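Side-chain contacts in nicotinate phosphoribosyltransferase (Porphyromonas gingivalis, PDB 2IM5), which probably joins nicotinate to the phosphoribosyl group of 5-phosphoribosyl diphosphate, with consumption of ATP, to make nicotinate mononucleotide for NAD biosynthesis: residues F15-G18 / Y19-K23; R55-A58 / A59-L62; E66-F69 / L70-E73. One frame throughout, in Å; residues are numbered along the deposited sequence.

Contact 1. Residues F15-G18 / Y19-K23; sequences FTTG and YAYAK
Thr17 and Tyr21, one helical turn apart, illustrate how a methyl group and an aromatic ring can share one flank of an alpha-helix. The two side chains run side by side and point the same way, and the touching atom on the threonine is its methyl carbon: Thr17 CG2 comes to 3.4 Å from Tyr21 CE2 and to 3.6 Å from Tyr21 CZ. The threonine torsion decides which branch is offered. With chi1 at -50°, CG2 stands anti to the backbone N and reaches for the ring, whereas OG1 lies beside that N and donates a hydrogen bond to Tyr13 O in the preceding turn. Tyr21 CG stands anti to its own carbonyl carbon (chi1 -69°), which brings the ring alongside Thr17 on the preceding turn; Tyr21 CD2 consequently passes 3.2 Å from Thr17 O. That same carbonyl oxygen accepts the backbone bond from Tyr21 N at 2.9 Å. All of this belongs to helix 12-24, near the start of the NAPRTase N-terminal region, and the i to i+4 pattern continues with Ala22 N bound to Gly18 O at 3.0 Å. The ring of Tyr19 leads away from the preceding turn, toward Tyr81 and helix 228-240. Ala20, its CB 3.5 Å from Thr16 O, packs on Val239 and Trp215. At the far end of the Tyr21 ring, OH is hydrogen-bonded to Glu214 OE1, anchoring the phenol to helix 213-223.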
ATOM      1  N   PHE A  15       2.766  -7.358   5.674  1.00 17.77           N
ATOM      2  CA  PHE A  15       3.646  -8.307   6.354  1.00 17.76           C
ATOM      3  C   PHE A  15       5.046  -7.744   6.582  1.00 17.41           C
ATOM      4  O   PHE A  15       5.621  -7.920   7.657  1.00 20.54           O
ATOM      5  CB  PHE A  15       3.766  -9.620   5.571  1.00 17.54           C
ATOM      6  CG  PHE A  15       2.504 -10.429   5.536  1.00 19.71           C
ATOM      7  CD1 PHE A  15       1.737 -10.601   6.678  1.00 19.32           C
ATOM      8  CD2 PHE A  15       2.096 -11.047   4.362  1.00 22.92           C
ATOM      9  CE1 PHE A  15       0.580 -11.378   6.654  1.00 18.24           C
ATOM     10  CE2 PHE A  15       0.937 -11.828   4.332  1.00 23.37           C
ATOM     11  CZ  PHE A  15       0.181 -11.991   5.485  1.00 19.62           C
ATOM     12  N   THR A  16       5.607  -7.068   5.583  1.00 15.54           N
ATOM     13  CA  THR A  16       6.948  -6.517   5.738  1.00 14.69           C
ATOM     14  C   THR A  16       6.982  -5.409   6.788  1.00 14.50           C
ATOM     15  O   THR A  16       7.936  -5.301   7.563  1.00 15.96           O
ATOM     16  CB  THR A  16       7.515  -5.983   4.393  1.00 12.82           C
ATOM     17  OG1 THR A  16       6.657  -4.956   3.875  1.00 14.63           O
ATOM     18  CG2 THR A  16       7.614  -7.112   3.379  1.00 11.62           C
ATOM     19  N   THR A  17       5.945  -4.582   6.819  1.00 14.13           N
ATOM     20  CA  THR A  17       5.885  -3.516   7.813  1.00 15.52           C
ATOM     21  C   THR A  17       5.484  -4.137   9.143  1.00 14.14           C
ATOM     22  O   THR A  17       5.919  -3.696  10.202  1.00 17.12           O
ATOM     23  CB  THR A  17       4.861  -2.447   7.419  1.00 16.18           C
ATOM     24  OG1 THR A  17       5.112  -2.050   6.069  1.00 17.87           O
ATOM     25  CG2 THR A  17       4.977  -1.222   8.333  1.00 15.88           C
ATOM     26  N   GLY A  18       4.650  -5.171   9.078  1.00 14.70           N
ATOM     27  CA  GLY A  18       4.218  -5.846  10.290  1.00 13.46           C
ATOM     28  C   GLY A  18       5.401  -6.446  11.030  1.00 12.54           C
ATOM     29  O   GLY A  18       5.464  -6.374  12.259  1.00 15.23           O
ATOM     30  N   TYR A  19       6.338  -7.043  10.299  1.00 10.81           N
ATOM     31  CA  TYR A  19       7.516  -7.627  10.941  1.00 11.51           C
ATOM     32  C   TYR A  19       8.432  -6.518  11.432  1.00 11.68           C
ATOM     33  O   TYR A  19       9.028  -6.625  12.504  1.00 13.67           O
ATOM     34  CB  TYR A  19       8.286  -8.549   9.989  1.00 10.82           C
ATOM     35  CG  TYR A  19       9.619  -8.977  10.564  1.00 11.87           C
ATOM     36  CD1 TYR A  19       9.691  -9.610  11.800  1.00 11.90           C
ATOM     37  CD2 TYR A  19      10.815  -8.671   9.911  1.00 13.94           C
ATOM     38  CE1 TYR A  19      10.918  -9.916  12.384  1.00 12.40           C
ATOM     39  CE2 TYR A  19      12.050  -8.976  10.486  1.00 12.43           C
ATOM     40  CZ  TYR A  19      12.093  -9.593  11.720  1.00 11.09           C
ATOM     41  OH  TYR A  19      13.305  -9.875  12.298  1.00 12.09           O
ATOM     42  N   ALA A  20       8.543  -5.445  10.656  1.00 11.62           N
ATOM     43  CA  ALA A  20       9.378  -4.325  11.075  1.00 12.30           C
ATOM     44  C   ALA A  20       8.877  -3.804  12.429  1.00 12.54           C
ATOM     45  O   ALA A  20       9.683  -3.508  13.313  1.00 11.35           O
ATOM     46  CB  ALA A  20       9.354  -3.214  10.032  1.00 10.44           C
ATOM     47  N   TYR A  21       7.556  -3.687  12.592  1.00 12.57           N
ATOM     48  CA  TYR A  21       7.006  -3.223  13.876  1.00 14.88           C
ATOM     49  C   TYR A  21       7.268  -4.267  14.972  1.00 15.60           C
ATOM     50  O   TYR A  21       7.664  -3.933  16.090  1.00 15.85           O
ATOM     51  CB  TYR A  21       5.489  -3.008  13.808  1.00 13.16           C
ATOM     52  CG  TYR A  21       5.008  -1.861  12.953  1.00 13.56           C
ATOM     53  CD1 TYR A  21       5.572  -0.592  13.063  1.00 11.96           C
ATOM     54  CD2 TYR A  21       3.933  -2.031  12.084  1.00 11.99           C
ATOM     55  CE1 TYR A  21       5.070   0.487  12.325  1.00 16.47           C
ATOM     56  CE2 TYR A  21       3.421  -0.966  11.342  1.00 15.53           C
ATOM     57  CZ  TYR A  21       3.990   0.289  11.467  1.00 16.62           C
ATOM     58  OH  TYR A  21       3.464   1.336  10.748  1.00 17.13           O
ATOM     59  N   ALA A  22       7.032  -5.533  14.639  1.00 15.30           N
ATOM     60  CA  ALA A  22       7.214  -6.624  15.589  1.00 15.05           C
ATOM     61  C   ALA A  22       8.647  -6.711  16.108  1.00 14.59           C
ATOM     62  O   ALA A  22       8.880  -7.072  17.267  1.00 14.02           O
ATOM     63  CB  ALA A  22       6.811  -7.941  14.946  1.00 13.12           C
ATOM     64  N   LYS A  23       9.610  -6.379  15.256  1.00 13.93           N
ATOM     65  CA  LYS A  23      11.004  -6.439  15.665  1.00 13.19           C
ATOM     66  C   LYS A  23      11.454  -5.223  16.448  1.00 13.74           C
ATOM     67  O   LYS A  23      11.985  -5.346  17.552  1.00 13.48           O
ATOM     68  CB  LYS A  23      11.929  -6.581  14.456  1.00 14.47           C
ATOM     69  CG  LYS A  23      13.407  -6.586  14.864  1.00 13.87           C
ATOM     70  CD  LYS A  23      14.363  -6.543  13.692  1.00 13.25           C
ATOM     71  CE  LYS A  23      15.807  -6.677  14.193  1.00 14.17           C
ATOM     72  NZ  LYS A  23      16.807  -6.510  13.105  1.00 17.45           N
TER

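Contact 2. Residues R55-A58 / A59-L62; sequences RAMA and ALSL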
ATOM      1  N   ARG A  55     -15.898 -10.277  11.965  1.00 28.20           N
ATOM      2  CA  ARG A  55     -15.931 -11.379  12.922  1.00 28.68           C
ATOM      3  C   ARG A  55     -15.547 -12.694  12.244  1.00 27.02           C
ATOM      4  O   ARG A  55     -14.872 -13.538  12.836  1.00 26.15           O
ATOM      5  CB  ARG A  55     -17.319 -11.496  13.563  1.00 30.12           C
ATOM      6  CG  ARG A  55     -17.608 -10.391  14.574  1.00 33.24           C
ATOM      7  CD  ARG A  55     -18.861 -10.689  15.377  1.00 36.22           C
ATOM      8  NE  ARG A  55     -20.081 -10.268  14.696  1.00 40.33           N
ATOM      9  CZ  ARG A  55     -20.678  -9.095  14.887  1.00 40.14           C
ATOM     10  NH1 ARG A  55     -20.172  -8.215  15.743  1.00 39.87           N
ATOM     11  NH2 ARG A  55     -21.787  -8.803  14.220  1.00 41.46           N
ATOM     12  N   ALA A  56     -15.969 -12.861  10.993  1.00 25.55           N
ATOM     13  CA  ALA A  56     -15.657 -14.081  10.252  1.00 24.76           C
ATOM     14  C   ALA A  56     -14.149 -14.272  10.093  1.00 24.10           C
ATOM     15  O   ALA A  56     -13.665 -15.401  10.076  1.00 23.63           O
ATOM     16  CB  ALA A  56     -16.318 -14.047   8.881  1.00 23.04           C
ATOM     17  N   MET A  57     -13.413 -13.164   9.992  1.00 22.98           N
ATOM     18  CA  MET A  57     -11.966 -13.225   9.811  1.00 23.36           C
ATOM     19  C   MET A  57     -11.214 -13.899  10.965  1.00 23.95           C
ATOM     20  O   MET A  57     -10.069 -14.343  10.800  1.00 23.39           O
ATOM     21  CB  MET A  57     -11.414 -11.813   9.553  1.00 23.56           C
ATOM     22  CG  MET A  57     -11.813 -11.236   8.187  1.00 23.06           C
ATOM     23  SD  MET A  57     -11.267  -9.527   7.887  1.00 24.08           S
ATOM     24  CE  MET A  57      -9.503  -9.735   8.047  1.00 25.33           C
ATOM     25  N   ALA A  58     -11.858 -14.000  12.124  1.00 22.99           N
ATOM     26  CA  ALA A  58     -11.227 -14.626  13.283  1.00 23.54           C
ATOM     27  C   ALA A  58     -10.956 -16.109  13.041  1.00 24.04           C
ATOM     28  O   ALA A  58     -10.167 -16.724  13.754  1.00 25.54           O
ATOM     29  CB  ALA A  58     -12.106 -14.453  14.525  1.00 23.00           C
ATOM     30  N   ALA A  59     -11.601 -16.676  12.030  1.00 23.06           N
ATOM     31  CA  ALA A  59     -11.422 -18.088  11.714  1.00 25.24           C
ATOM     32  C   ALA A  59     -10.239 -18.357  10.773  1.00 25.74           C
ATOM     33  O   ALA A  59      -9.839 -19.501  10.586  1.00 25.61           O
ATOM     34  CB  ALA A  59     -12.710 -18.651  11.108  1.00 24.78           C
ATOM     35  N   LEU A  60      -9.679 -17.307  10.187  1.00 27.10           N
ATOM     36  CA  LEU A  60      -8.552 -17.466   9.276  1.00 27.53           C
ATOM     37  C   LEU A  60      -7.294 -17.978   9.974  1.00 27.91           C
ATOM     38  O   LEU A  60      -6.998 -17.609  11.113  1.00 27.04           O
ATOM     39  CB  LEU A  60      -8.231 -16.135   8.594  1.00 27.78           C
ATOM     40  CG  LEU A  60      -9.318 -15.502   7.719  1.00 29.70           C
ATOM     41  CD1 LEU A  60      -8.911 -14.098   7.340  1.00 28.00           C
ATOM     42  CD2 LEU A  60      -9.548 -16.356   6.482  1.00 30.04           C
ATOM     43  N   SER A  61      -6.558 -18.844   9.288  1.00 27.46           N
ATOM     44  CA  SER A  61      -5.313 -19.367   9.827  1.00 29.23           C
ATOM     45  C   SER A  61      -4.433 -19.818   8.670  1.00 28.32           C
ATOM     46  O   SER A  61      -4.920 -20.313   7.655  1.00 28.59           O
ATOM     47  CB  SER A  61      -5.558 -20.529  10.796  1.00 30.35           C
ATOM     48  OG  SER A  61      -6.063 -21.659  10.126  1.00 36.24           O
ATOM     49  N   LEU A  62      -3.134 -19.620   8.833  1.00 26.10           N
ATOM     50  CA  LEU A  62      -2.155 -19.974   7.818  1.00 24.74           C
ATOM     51  C   LEU A  62      -2.189 -21.474   7.543  1.00 23.15           C
ATOM     52  O   LEU A  62      -2.131 -22.278   8.475  1.00 22.52           O
ATOM     53  CB  LEU A  62      -0.762 -19.563   8.307  1.00 22.82           C
ATOM     54  CG  LEU A  62       0.392 -19.598   7.308  1.00 23.40           C
ATOM     55  CD1 LEU A  62       0.194 -18.503   6.253  1.00 19.99           C
ATOM     56  CD2 LEU A  62       1.706 -19.402   8.064  1.00 21.05           C
TER
HETATM   57  O   HOH W   1      -7.646 -15.470  12.334  1.00 31.29           O
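Ala59 N donates to Ala56 O at 3.1 Å, an i to i+3 bond that is nearly straight at the hydrogen (166°) although the donor stands above the carbonyl plane. The alanine methyl lies close by, with Ala59 CB 3.5 Å from Ala56 O. Leu60 comes next and repeats the pattern, its N bound to Met57 O at 3.1 Å, here with the donor 60° out of the carbonyl plane. The two bonds close consecutive, overlapping type I beta turns in the chain running from helix 44-56 into the loop before helix 64-73, and at Leu60 the backbone becomes extended. The leucine side chain folds back over the turn it has just left: CG lies anti to the carbonyl carbon (chi1 -61°), which sets Leu60 CG 3.4 Å from Met57 O and Leu60 CD1 4.0 Å from Met57 CB. The two apolar chains cross at a slant, Leu60 reaching on to Ile4 and Met57 to Trp119. A water is placed to donate to Met57 O at 3.1 Å. It also lies close to Leu60 O, after which the chain runs on extended through Ser61 and Leu62.

Contact 3. Residues E66-F69 / L70-E73; sequences EKEF and LQRE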
ATOM      1  N   GLU A  66       0.647 -22.488   2.563  1.00 24.40           N
ATOM      2  CA  GLU A  66       0.928 -21.058   2.610  1.00 24.60           C
ATOM      3  C   GLU A  66       2.204 -20.808   3.400  1.00 22.95           C
ATOM      4  O   GLU A  66       3.016 -19.971   3.022  1.00 21.49           O
ATOM      5  CB  GLU A  66      -0.246 -20.300   3.224  1.00 23.71           C
ATOM      6  CG  GLU A  66      -1.515 -20.420   2.396  1.00 25.49           C
ATOM      7  CD  GLU A  66      -2.687 -19.665   2.997  1.00 26.48           C
ATOM      8  OE1 GLU A  66      -2.854 -19.700   4.238  1.00 24.33           O
ATOM      9  OE2 GLU A  66      -3.446 -19.050   2.219  1.00 28.61           O
ATOM     10  N   LYS A  67       2.385 -21.547   4.486  1.00 22.70           N
ATOM     11  CA  LYS A  67       3.586 -21.394   5.296  1.00 24.39           C
ATOM     12  C   LYS A  67       4.823 -21.745   4.466  1.00 24.90           C
ATOM     13  O   LYS A  67       5.825 -21.035   4.510  1.00 25.24           O
ATOM     14  CB  LYS A  67       3.524 -22.292   6.536  1.00 25.47           C
ATOM     15  CG  LYS A  67       4.697 -22.107   7.477  1.00 27.55           C
ATOM     16  CD  LYS A  67       4.689 -23.112   8.621  1.00 31.42           C
ATOM     17  CE  LYS A  67       5.975 -23.012   9.431  1.00 34.44           C
ATOM     18  NZ  LYS A  67       6.077 -24.028  10.527  1.00 35.39           N
ATOM     19  N   GLU A  68       4.755 -22.840   3.713  1.00 25.47           N
ATOM     20  CA  GLU A  68       5.876 -23.254   2.866  1.00 26.86           C
ATOM     21  C   GLU A  68       6.136 -22.210   1.788  1.00 25.98           C
ATOM     22  O   GLU A  68       7.285 -21.961   1.417  1.00 25.48           O
ATOM     23  CB  GLU A  68       5.588 -24.602   2.208  1.00 30.94           C
ATOM     24  CG  GLU A  68       5.661 -25.779   3.162  1.00 39.52           C
ATOM     25  CD  GLU A  68       5.161 -27.079   2.538  1.00 45.72           C
ATOM     26  OE1 GLU A  68       5.560 -27.387   1.386  1.00 46.92           O
ATOM     27  OE2 GLU A  68       4.371 -27.792   3.204  1.00 48.50           O
ATOM     28  N   PHE A  69       5.063 -21.606   1.280  1.00 23.64           N
ATOM     29  CA  PHE A  69       5.191 -20.568   0.267  1.00 22.58           C
ATOM     30  C   PHE A  69       5.943 -19.366   0.856  1.00 21.90           C
ATOM     31  O   PHE A  69       6.865 -18.832   0.240  1.00 21.35           O
ATOM     32  CB  PHE A  69       3.811 -20.115  -0.208  1.00 20.61           C
ATOM     33  CG  PHE A  69       3.844 -18.925  -1.119  1.00 19.67           C
ATOM     34  CD1 PHE A  69       4.290 -19.046  -2.434  1.00 18.08           C
ATOM     35  CD2 PHE A  69       3.445 -17.672  -0.656  1.00 17.75           C
ATOM     36  CE1 PHE A  69       4.338 -17.933  -3.278  1.00 17.53           C
ATOM     37  CE2 PHE A  69       3.488 -16.560  -1.483  1.00 18.26           C
ATOM     38  CZ  PHE A  69       3.938 -16.689  -2.804  1.00 18.14           C
ATOM     39  N   LEU A  70       5.542 -18.942   2.050  1.00 19.74           N
ATOM     40  CA  LEU A  70       6.189 -17.805   2.692  1.00 20.40           C
ATOM     41  C   LEU A  70       7.677 -18.072   2.903  1.00 20.73           C
ATOM     42  O   LEU A  70       8.514 -17.196   2.681  1.00 18.44           O
ATOM     43  CB  LEU A  70       5.532 -17.495   4.043  1.00 18.38           C
ATOM     44  CG  LEU A  70       4.075 -17.017   4.010  1.00 18.23           C
ATOM     45  CD1 LEU A  70       3.589 -16.774   5.424  1.00 15.22           C
ATOM     46  CD2 LEU A  70       3.966 -15.734   3.184  1.00 17.93           C
ATOM     47  N   GLN A  71       8.003 -19.288   3.327  1.00 22.08           N
ATOM     48  CA  GLN A  71       9.395 -19.646   3.570  1.00 24.27           C
ATOM     49  C   GLN A  71      10.206 -19.632   2.282  1.00 24.69           C
ATOM     50  O   GLN A  71      11.362 -19.225   2.277  1.00 24.50           O
ATOM     51  CB  GLN A  71       9.473 -21.027   4.220  1.00 24.87           C
ATOM     52  CG  GLN A  71       8.734 -21.109   5.535  1.00 26.93           C
ATOM     53  CD  GLN A  71       8.635 -22.528   6.065  1.00 29.00           C
ATOM     54  OE1 GLN A  71       8.288 -23.454   5.330  1.00 30.02           O
ATOM     55  NE2 GLN A  71       8.921 -22.705   7.349  1.00 26.82           N
ATOM     56  N   ARG A  72       9.591 -20.050   1.184  1.00 25.41           N
ATOM     57  CA  ARG A  72      10.302 -20.091  -0.088  1.00 27.25           C
ATOM     58  C   ARG A  72      10.313 -18.795  -0.879  1.00 25.89           C
ATOM     59  O   ARG A  72      11.339 -18.436  -1.449  1.00 26.21           O
ATOM     60  CB  ARG A  72       9.733 -21.209  -0.969  1.00 29.43           C
ATOM     61  CG  ARG A  72       9.941 -22.584  -0.368  1.00 34.22           C
ATOM     62  CD  ARG A  72       9.308 -23.692  -1.185  1.00 38.09           C
ATOM     63  NE  ARG A  72       9.500 -24.982  -0.526  1.00 40.89           N
ATOM     64  CZ  ARG A  72       8.989 -26.133  -0.953  1.00 43.28           C
ATOM     65  NH1 ARG A  72       8.239 -26.173  -2.051  1.00 43.66           N
ATOM     66  NH2 ARG A  72       9.233 -27.251  -0.283  1.00 44.15           N
ATOM     67  N   GLU A  73       9.187 -18.092  -0.900  1.00 24.09           N
ATOM     68  CA  GLU A  73       9.076 -16.869  -1.677  1.00 24.22           C
ATOM     69  C   GLU A  73       9.263 -15.544  -0.960  1.00 22.51           C
ATOM     70  O   GLU A  73       9.504 -14.527  -1.609  1.00 23.11           O
ATOM     71  CB  GLU A  73       7.737 -16.865  -2.409  1.00 26.95           C
ATOM     72  CG  GLU A  73       7.593 -18.014  -3.383  1.00 32.40           C
ATOM     73  CD  GLU A  73       8.736 -18.065  -4.377  1.00 36.17           C
ATOM     74  OE1 GLU A  73       8.977 -17.039  -5.055  1.00 38.73           O
ATOM     75  OE2 GLU A  73       9.395 -19.124  -4.476  1.00 38.45           O
TER
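Phe69 and Glu73 form an i to i+4 pair in the last turn of the alpha-helix 64-73, a small example of an acidic side chain using its aliphatic part against an aromatic face. Glu73 CB sits over the Phe69 ring, 4.0 Å from the centroid and 24° off the ring normal, a CH-pi contact displaced toward the rim. Glu73 CG comes closer to a single ring atom, 3.3 Å from Phe69 CE1. The glutamate chain bends at chi2 (-55°), and its long direction crosses that of the phenylalanine at about a right angle. The pair is positioned by the backbone bond from Glu73 N to Phe69 O, 2.7 Å long. Phe69 CG, anti to the backbone N (chi1 172°), swings the ring to where Glu73 CB can lie over it, and the ring also stacks with that of His201 from helix 197-203.

Around the helix from this pair, Gln71 crosses Lys67 at a slant, bringing Gln71 NE2 to 3.6 Å from Lys67 CE, and both side chains rest on Ile82 of helix 79-87. Leu70 lies on the buried side against Leu8 and Leu85, while the carboxylate of Glu66 is held by Ser6 OG and Thr63 N. Glu68 and Arg72 run side by side, and their opposite charges may attract weakly, though beyond salt-bridge range: Glu68 OE1 lies over one face of the Arg72 guanidinium, 4.0 Å from NH2, with no N-H directed at it.

From the N terminus, the three contacts follow in series, without nesting or crossing, and each joins neighbouring residues, closing no more than a helical turn or a tight turn. Contact 1 lies within helix 12-24 and faces helices 213-223 and 228-240. Contact 2 follows helix 44-56, and its extended end leads on, after one more residue, into helix 64-73. Contacts 2 and 3 touch: Leu62 CD2 packs 3.7 Å from Lys67 CB, and Leu62 CD1 3.9 Å from Leu70 CD1. Contact 3 thereby joins the loop after helix 44-56 to helices 79-87 and 197-203. Contact 1 touches neither, its centre about 20 Å from that of contact 2 and about 17 Å from that of contact 3.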